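PDB 3NQK: uncharacterized protein from Bacteroides ovatus, which is of unknown function but joins an E-set-clan region of the DUF4973 family to a BT_3044-like C-terminal region. Local coordinates for residues T27-R32 against L152-F157; R261-R266 against N305-I310. All blocks are in the same frame, centred on the assembly; numbering follows the deposited sequence.

Contact 1: residues T27-R32 against L152-F157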
loop_
_atom_site.group_PDB
_atom_site.type_symbol
_atom_site.label_atom_id
_atom_site.label_comp_id
_atom_site.label_asym_id
_atom_site.label_seq_id
_atom_site.Cartn_x
_atom_site.Cartn_y
_atom_site.Cartn_z
ATOM N N THR A 27 -7.314 -16.667 9.315
ATOM C CA THR A 27 -7.086 -15.450 8.540
ATOM C C THR A 27 -6.254 -15.784 7.310
ATOM O O THR A 27 -5.171 -16.358 7.424
ATOM C CB THR A 27 -6.319 -14.399 9.364
ATOM O OG1 THR A 27 -7.122 -13.963 10.468
ATOM C CG2 THR A 27 -5.963 -13.211 8.513
ATOM N N THR A 28 -6.752 -15.437 6.137
ATOM C CA THR A 28 -6.049 -15.750 4.911
ATOM C C THR A 28 -5.114 -14.635 4.583
ATOM O O THR A 28 -5.536 -13.507 4.453
ATOM C CB THR A 28 -7.032 -15.926 3.689
ATOM O OG1 THR A 28 -8.003 -16.924 3.982
ATOM C CG2 THR A 28 -6.266 -16.328 2.442
ATOM N N ILE A 29 -3.836 -14.942 4.423
ATOM C CA ILE A 29 -2.918 -13.949 3.941
ATOM C C ILE A 29 -2.313 -14.358 2.599
ATOM O O ILE A 29 -2.054 -15.544 2.346
ATOM C CB ILE A 29 -1.817 -13.599 4.976
ATOM C CG1 ILE A 29 -0.851 -14.737 5.174
ATOM C CG2 ILE A 29 -2.440 -13.223 6.288
ATOM C CD1 ILE A 29 0.287 -14.367 6.114
ATOM N N TYR A 30 -2.128 -13.363 1.731
ATOM C CA TYR A 30 -1.630 -13.575 0.389
ATOM C C TYR A 30 -0.217 -13.102 0.286
ATOM O O TYR A 30 0.069 -11.943 0.554
ATOM C CB TYR A 30 -2.511 -12.816 -0.610
ATOM C CG TYR A 30 -3.944 -13.332 -0.645
ATOM C CD1 TYR A 30 -4.289 -14.416 -1.448
ATOM C CD2 TYR A 30 -4.923 -12.791 0.176
ATOM C CE1 TYR A 30 -5.579 -14.919 -1.463
ATOM C CE2 TYR A 30 -6.232 -13.287 0.161
ATOM C CZ TYR A 30 -6.546 -14.355 -0.662
ATOM O OH TYR A 30 -7.830 -14.876 -0.682
ATOM N N VAL A 31 0.686 -13.997 -0.105
ATOM C CA VAL A 31 2.099 -13.623 -0.281
ATOM C C VAL A 31 2.568 -13.986 -1.668
ATOM O O VAL A 31 2.301 -15.077 -2.155
ATOM C CB VAL A 31 2.985 -14.306 0.756
ATOM C CG1 VAL A 31 2.364 -14.165 2.122
ATOM C CG2 VAL A 31 3.165 -15.734 0.429
ATOM N N ARG A 32 3.238 -13.057 -2.325
ATOM C CA ARG A 32 3.680 -13.288 -3.689
ATOM C C ARG A 32 4.919 -14.161 -3.726
ATOM O O ARG A 32 5.871 -13.927 -2.986
ATOM C CB ARG A 32 3.947 -11.960 -4.415
ATOM C CG ARG A 32 4.670 -12.132 -5.768
ATOM C CD ARG A 32 4.685 -10.841 -6.598
ATOM N NE ARG A 32 3.659 -10.846 -7.654
ATOM C CZ ARG A 32 2.663 -9.962 -7.767
ATOM N NH1 ARG A 32 2.528 -8.974 -6.902
ATOM N NH2 ARG A 32 1.808 -10.065 -8.768
ATOM N N LEU A 152 -2.837 -18.036 10.593
ATOM C CA LEU A 152 -2.522 -17.558 9.280
ATOM C C LEU A 152 -2.575 -18.679 8.216
ATOM O O LEU A 152 -1.754 -19.593 8.221
ATOM C CB LEU A 152 -1.138 -16.922 9.291
ATOM C CG LEU A 152 -0.909 -15.830 10.345
ATOM C CD1 LEU A 152 0.430 -15.171 10.121
ATOM C CD2 LEU A 152 -2.002 -14.796 10.317
ATOM N N LYS A 153 -3.553 -18.587 7.307
ATOM C CA LYS A 153 -3.609 -19.468 6.132
ATOM C C LYS A 153 -2.803 -18.798 5.034
ATOM O O LYS A 153 -3.262 -17.840 4.396
ATOM C CB LYS A 153 -5.065 -19.677 5.691
ATOM C CG LYS A 153 -5.289 -20.733 4.562
ATOM C CD LYS A 153 -6.703 -20.606 4.001
ATOM C CE LYS A 153 -6.941 -21.497 2.846
ATOM N NZ LYS A 153 -8.256 -21.204 2.247
ATOM N N VAL A 154 -1.589 -19.275 4.841
ATOM C CA VAL A 154 -0.653 -18.650 3.928
ATOM C C VAL A 154 -0.917 -19.127 2.526
ATOM O O VAL A 154 -0.843 -20.313 2.251
ATOM C CB VAL A 154 0.799 -18.984 4.322
ATOM C CG1 VAL A 154 1.780 -18.160 3.505
ATOM C CG2 VAL A 154 1.014 -18.738 5.816
ATOM N N VAL A 155 -1.305 -18.198 1.649
ATOM C CA VAL A 155 -1.610 -18.529 0.256
ATOM C C VAL A 155 -0.635 -17.817 -0.681
ATOM O O VAL A 155 -0.782 -16.630 -0.958
ATOM C CB VAL A 155 -3.037 -18.122 -0.122
ATOM C CG1 VAL A 155 -3.326 -18.499 -1.558
ATOM C CG2 VAL A 155 -4.072 -18.772 0.833
ATOM N N PRO A 156 0.395 -18.530 -1.129
ATOM C CA PRO A 156 1.293 -17.963 -2.105
ATOM C C PRO A 156 0.550 -17.653 -3.391
ATOM O O PRO A 156 -0.480 -18.270 -3.669
ATOM C CB PRO A 156 2.292 -19.075 -2.341
ATOM C CG PRO A 156 2.055 -20.074 -1.217
ATOM C CD PRO A 156 0.686 -19.944 -0.854
ATOM N N PHE A 157 1.031 -16.688 -4.151
ATOM C CA PHE A 157 0.410 -16.382 -5.409
ATOM C C PHE A 157 1.405 -15.807 -6.408
ATOM O O PHE A 157 2.383 -15.185 -6.035
ATOM C CB PHE A 157 -0.751 -15.408 -5.205
ATOM C CG PHE A 157 -0.320 -13.981 -4.902
ATOM C CD1 PHE A 157 -0.147 -13.555 -3.599
ATOM C CD2 PHE A 157 -0.129 -13.068 -5.924
ATOM C CE1 PHE A 157 0.222 -12.240 -3.316
ATOM C CE2 PHE A 157 0.255 -11.757 -5.646
ATOM C CZ PHE A 157 0.410 -11.345 -4.337
#
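Thr27 O takes the amide of Lys153 at 2.8 Å (Lys153 N to Thr27 O), the first of five backbone bonds that zip strands 27-32 and 152-157 together in parallel. Ile29 and Val31 spend both N and O on this neighbour: Ile29 N gives to Lys153 O and Ile29 O accepts from Val155 N, while Val31 N reaches Val155 O and Val31 O receives Phe157 N. Val155 N meets Ile29 O almost head-on, at 2.8 Å with a C=O...N angle of 176°; Val31 N instead comes from above the plane of the Val155 carbonyl, at 3.1 Å from its O. Leu152 and Val154 bond the other way, to Leu127 and Trp125, so 149-157 is an inner strand of a mixed sheet. Ile29, Val31, Leu152 and Val154 face strands 38-48 and 107-115 of a second sheet, a beta sandwich consistent with the E-set clan. On the other face, Phe157 CG sits between its backbone N and carbonyl (chi1 74°), which swings the ring across to Arg32. Arg32 CB lies over the face of the Phe157 ring, 4.0 Å from its centroid, and Phe157 CE2 stands over the middle of the guanidinium. Asp314 pairs with Arg32 NH1, and Asn159 accepts from NH2. With an alanine here in place of Phe157, that guanidinium face is likely to lose its ring cover and Trp319 its edge-to-face partner.

Contact 2: residues R261-R266 against N305-I310; sequences RPYLER and NINTQI
Tyr263, Glu265 and Arg266 meet Thr308, Ile306 and Asn305 where two antiparallel strands, 264-279 and 292-307, pair at one end of the large antiparallel sheet in the BT_3044-like part. A type I turn from Arg261 to Leu264, closed by Leu264 N on Arg261 O, leads into the first strand; a second, from Asn307 to Ile310, leaves the other. Arg261 is modelled in two conformers, so the salt bridge of its NH2 to Glu318 is doubtful. Tyr263 O is gripped twice by Thr308: OG1 approaches in the carbonyl plane on a lone pair, 2.7 Å from Tyr263 O, and Thr308 N, tilted out of that plane, comes to 3.1 Å from the same oxygen. With CG between backbone N and carbonyl (chi1 55°), the Tyr263 ring is set between Arg261 CB on one face and Gln309 OE1 on the opposite one, toward the rim; the Gln309 amide plane is 9° from the ring plane, with CD nearest Tyr263 CB. Leu264 CD1 packs against the Ile306 carbonyl. Glu265 and Ile306 form the hydrogen-bonded pair, Glu265 N to Ile306 O and Ile306 N to Glu265 O both 2.7 Å. Glu265 CB also touches Thr308 CG2, on the side where Val107 of the second subunit packs against both residues. Arg266, whose NE holds Asp258 in a salt bridge, crosses Asn305 obliquely with its extended chain; the guanidinium stands 85° from the amide plane, and at its edge NH1 makes a weak 2.7 Å bond to Asn305 OD1.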
loop_
_atom_site.group_PDB
_atom_site.type_symbol
_atom_site.label_atom_id
_atom_site.label_comp_id
_atom_site.label_asym_id
_atom_site.label_seq_id
_atom_site.Cartn_x
_atom_site.Cartn_y
_atom_site.Cartn_z
ATOM N N ARG A 261 -16.251 1.509 -11.935
ATOM C CA ARG A 261 -15.145 1.971 -11.073
ATOM C C ARG A 261 -13.938 2.304 -11.957
ATOM O O ARG A 261 -13.101 1.436 -12.253
ATOM C CB ARG A 261 -14.782 0.923 -10.011
ATOM C CG ARG A 261 -15.750 0.878 -8.790
ATOM C CD ARG A 261 -15.507 -0.384 -7.912
ATOM N NE ARG A 261 -14.344 -0.249 -7.017
ATOM C CZ ARG A 261 -13.608 -1.274 -6.567
ATOM N NH1 ARG A 261 -13.870 -2.533 -6.954
ATOM N NH2 ARG A 261 -12.587 -1.044 -5.765
ATOM N N PRO A 262 -13.850 3.587 -12.405
ATOM C CA PRO A 262 -12.812 4.060 -13.384
ATOM C C PRO A 262 -11.355 3.759 -13.018
ATOM O O PRO A 262 -10.489 3.748 -13.898
ATOM C CB PRO A 262 -13.042 5.577 -13.434
ATOM C CG PRO A 262 -14.450 5.777 -12.913
ATOM C CD PRO A 262 -14.657 4.712 -11.893
ATOM N N TYR A 263 -11.099 3.515 -11.742
ATOM C CA TYR A 263 -9.758 3.190 -11.273
ATOM C C TYR A 263 -9.451 1.686 -11.300
ATOM O O TYR A 263 -8.289 1.277 -11.154
ATOM C CB TYR A 263 -9.563 3.713 -9.843
ATOM C CG TYR A 263 -10.615 3.225 -8.850
ATOM C CD1 TYR A 263 -11.787 3.963 -8.623
ATOM C CD2 TYR A 263 -10.433 2.037 -8.131
ATOM C CE1 TYR A 263 -12.746 3.529 -7.708
ATOM C CE2 TYR A 263 -11.385 1.594 -7.220
ATOM C CZ TYR A 263 -12.539 2.350 -7.007
ATOM O OH TYR A 263 -13.491 1.923 -6.112
ATOM N N LEU A 264 -10.475 0.868 -11.478
ATOM C CA LEU A 264 -10.306 -0.554 -11.364
ATOM C C LEU A 264 -9.842 -1.201 -12.666
ATOM O O LEU A 264 -10.524 -1.142 -13.685
ATOM C CB LEU A 264 -11.609 -1.195 -10.911
ATOM C CG LEU A 264 -11.494 -2.663 -10.516
ATOM C CD1 LEU A 264 -10.500 -2.825 -9.363
ATOM C CD2 LEU A 264 -12.854 -3.218 -10.148
ATOM N N GLU A 265 -8.689 -1.844 -12.611
ATOM C CA GLU A 265 -8.175 -2.582 -13.742
ATOM C C GLU A 265 -8.564 -4.048 -13.580
ATOM O O GLU A 265 -8.351 -4.632 -12.525
ATOM C CB GLU A 265 -6.635 -2.444 -13.821
ATOM C CG GLU A 265 -5.961 -3.415 -14.811
ATOM C CD GLU A 265 -4.440 -3.345 -14.786
ATOM O OE1 GLU A 265 -3.866 -2.821 -13.803
ATOM O OE2 GLU A 265 -3.815 -3.857 -15.746
ATOM N N ARG A 266 -9.141 -4.627 -14.619
ATOM C CA ARG A 266 -9.491 -6.028 -14.610
ATOM C C ARG A 266 -8.532 -6.790 -15.512
ATOM O O ARG A 266 -8.478 -6.542 -16.702
ATOM C CB ARG A 266 -10.924 -6.213 -15.087
ATOM C CG ARG A 266 -11.985 -5.582 -14.141
ATOM C CD ARG A 266 -13.391 -6.184 -14.369
ATOM N NE ARG A 266 -14.439 -5.459 -13.641
ATOM C CZ ARG A 266 -14.695 -5.588 -12.330
ATOM N NH1 ARG A 266 -13.967 -6.408 -11.562
ATOM N NH2 ARG A 266 -15.673 -4.875 -11.784
ATOM N N ASN A 305 -8.442 -8.454 -10.058
ATOM C CA ASN A 305 -8.913 -7.073 -9.947
ATOM C C ASN A 305 -7.880 -6.189 -9.299
ATOM O O ASN A 305 -7.407 -6.491 -8.206
ATOM C CB ASN A 305 -10.196 -7.033 -9.144
ATOM C CG ASN A 305 -11.284 -7.851 -9.769
ATOM O OD1 ASN A 305 -11.682 -7.612 -10.903
ATOM N ND2 ASN A 305 -11.762 -8.840 -9.044
ATOM N N ILE A 306 -7.564 -5.061 -9.945
ATOM C CA ILE A 306 -6.466 -4.198 -9.483
ATOM C C ILE A 306 -6.873 -2.760 -9.321
ATOM O O ILE A 306 -7.351 -2.129 -10.264
ATOM C CB ILE A 306 -5.312 -4.225 -10.459
ATOM C CG1 ILE A 306 -4.687 -5.618 -10.501
ATOM C CG2 ILE A 306 -4.269 -3.179 -10.071
ATOM C CD1 ILE A 306 -3.579 -5.770 -11.588
ATOM N N ASN A 307 -6.607 -2.211 -8.145
ATOM C CA ASN A 307 -6.862 -0.788 -7.884
ATOM C C ASN A 307 -5.666 0.036 -8.342
ATOM O O ASN A 307 -4.648 0.072 -7.682
ATOM C CB ASN A 307 -7.139 -0.561 -6.395
ATOM C CG ASN A 307 -7.408 0.888 -6.067
ATOM O OD1 ASN A 307 -7.127 1.784 -6.864
ATOM N ND2 ASN A 307 -7.924 1.132 -4.876
ATOM N N THR A 308 -5.800 0.680 -9.495
ATOM C CA THR A 308 -4.671 1.384 -10.128
ATOM C C THR A 308 -4.168 2.522 -9.284
ATOM O O THR A 308 -3.001 2.877 -9.355
ATOM C CB THR A 308 -5.064 1.950 -11.426
ATOM O OG1 THR A 308 -6.148 2.863 -11.224
ATOM C CG2 THR A 308 -5.496 0.858 -12.369
ATOM N N GLN A 309 -5.061 3.121 -8.508
ATOM C CA GLN A 309 -4.697 4.221 -7.645
ATOM C C GLN A 309 -3.543 3.825 -6.731
ATOM O O GLN A 309 -2.754 4.685 -6.305
ATOM C CB GLN A 309 -5.918 4.709 -6.827
ATOM C CG GLN A 309 -6.839 5.678 -7.627
ATOM C CD GLN A 309 -8.234 5.872 -6.999
ATOM O OE1 GLN A 309 -8.641 5.130 -6.083
ATOM N NE2 GLN A 309 -8.983 6.854 -7.520
ATOM N N ILE A 310 -3.428 2.525 -6.449
ATOM C CA ILE A 310 -2.302 1.998 -5.655
ATOM C C ILE A 310 -1.201 1.456 -6.584
ATOM O O ILE A 310 -1.463 0.613 -7.438
ATOM C CB ILE A 310 -2.749 0.903 -4.713
ATOM C CG1 ILE A 310 -3.853 1.432 -3.784
ATOM C CG2 ILE A 310 -1.570 0.393 -3.924
ATOM C CD1 ILE A 310 -4.451 0.377 -2.862
#

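Contact 1 closes along the chain before contact 2 opens. Their centres lie 21 Å apart and their nearest atoms about 7 Å, without touching. They belong to different sheets: contact 1 to the mixed sheet near the centre of the chain, where strand 149-157 ties residues of the DUF4973 range to those of the C-terminal family, contact 2 to one end of the large antiparallel sheet. The C-terminal tail spans the gap. It leaves strand 292-307 through contact 2, doubles back so that Gln316 and Glu318 bond to Asn307 and Asn305, and brings Asp314 and Trp319 onto Arg32, Tyr30 and Phe157 of contact 1, joining the two regions.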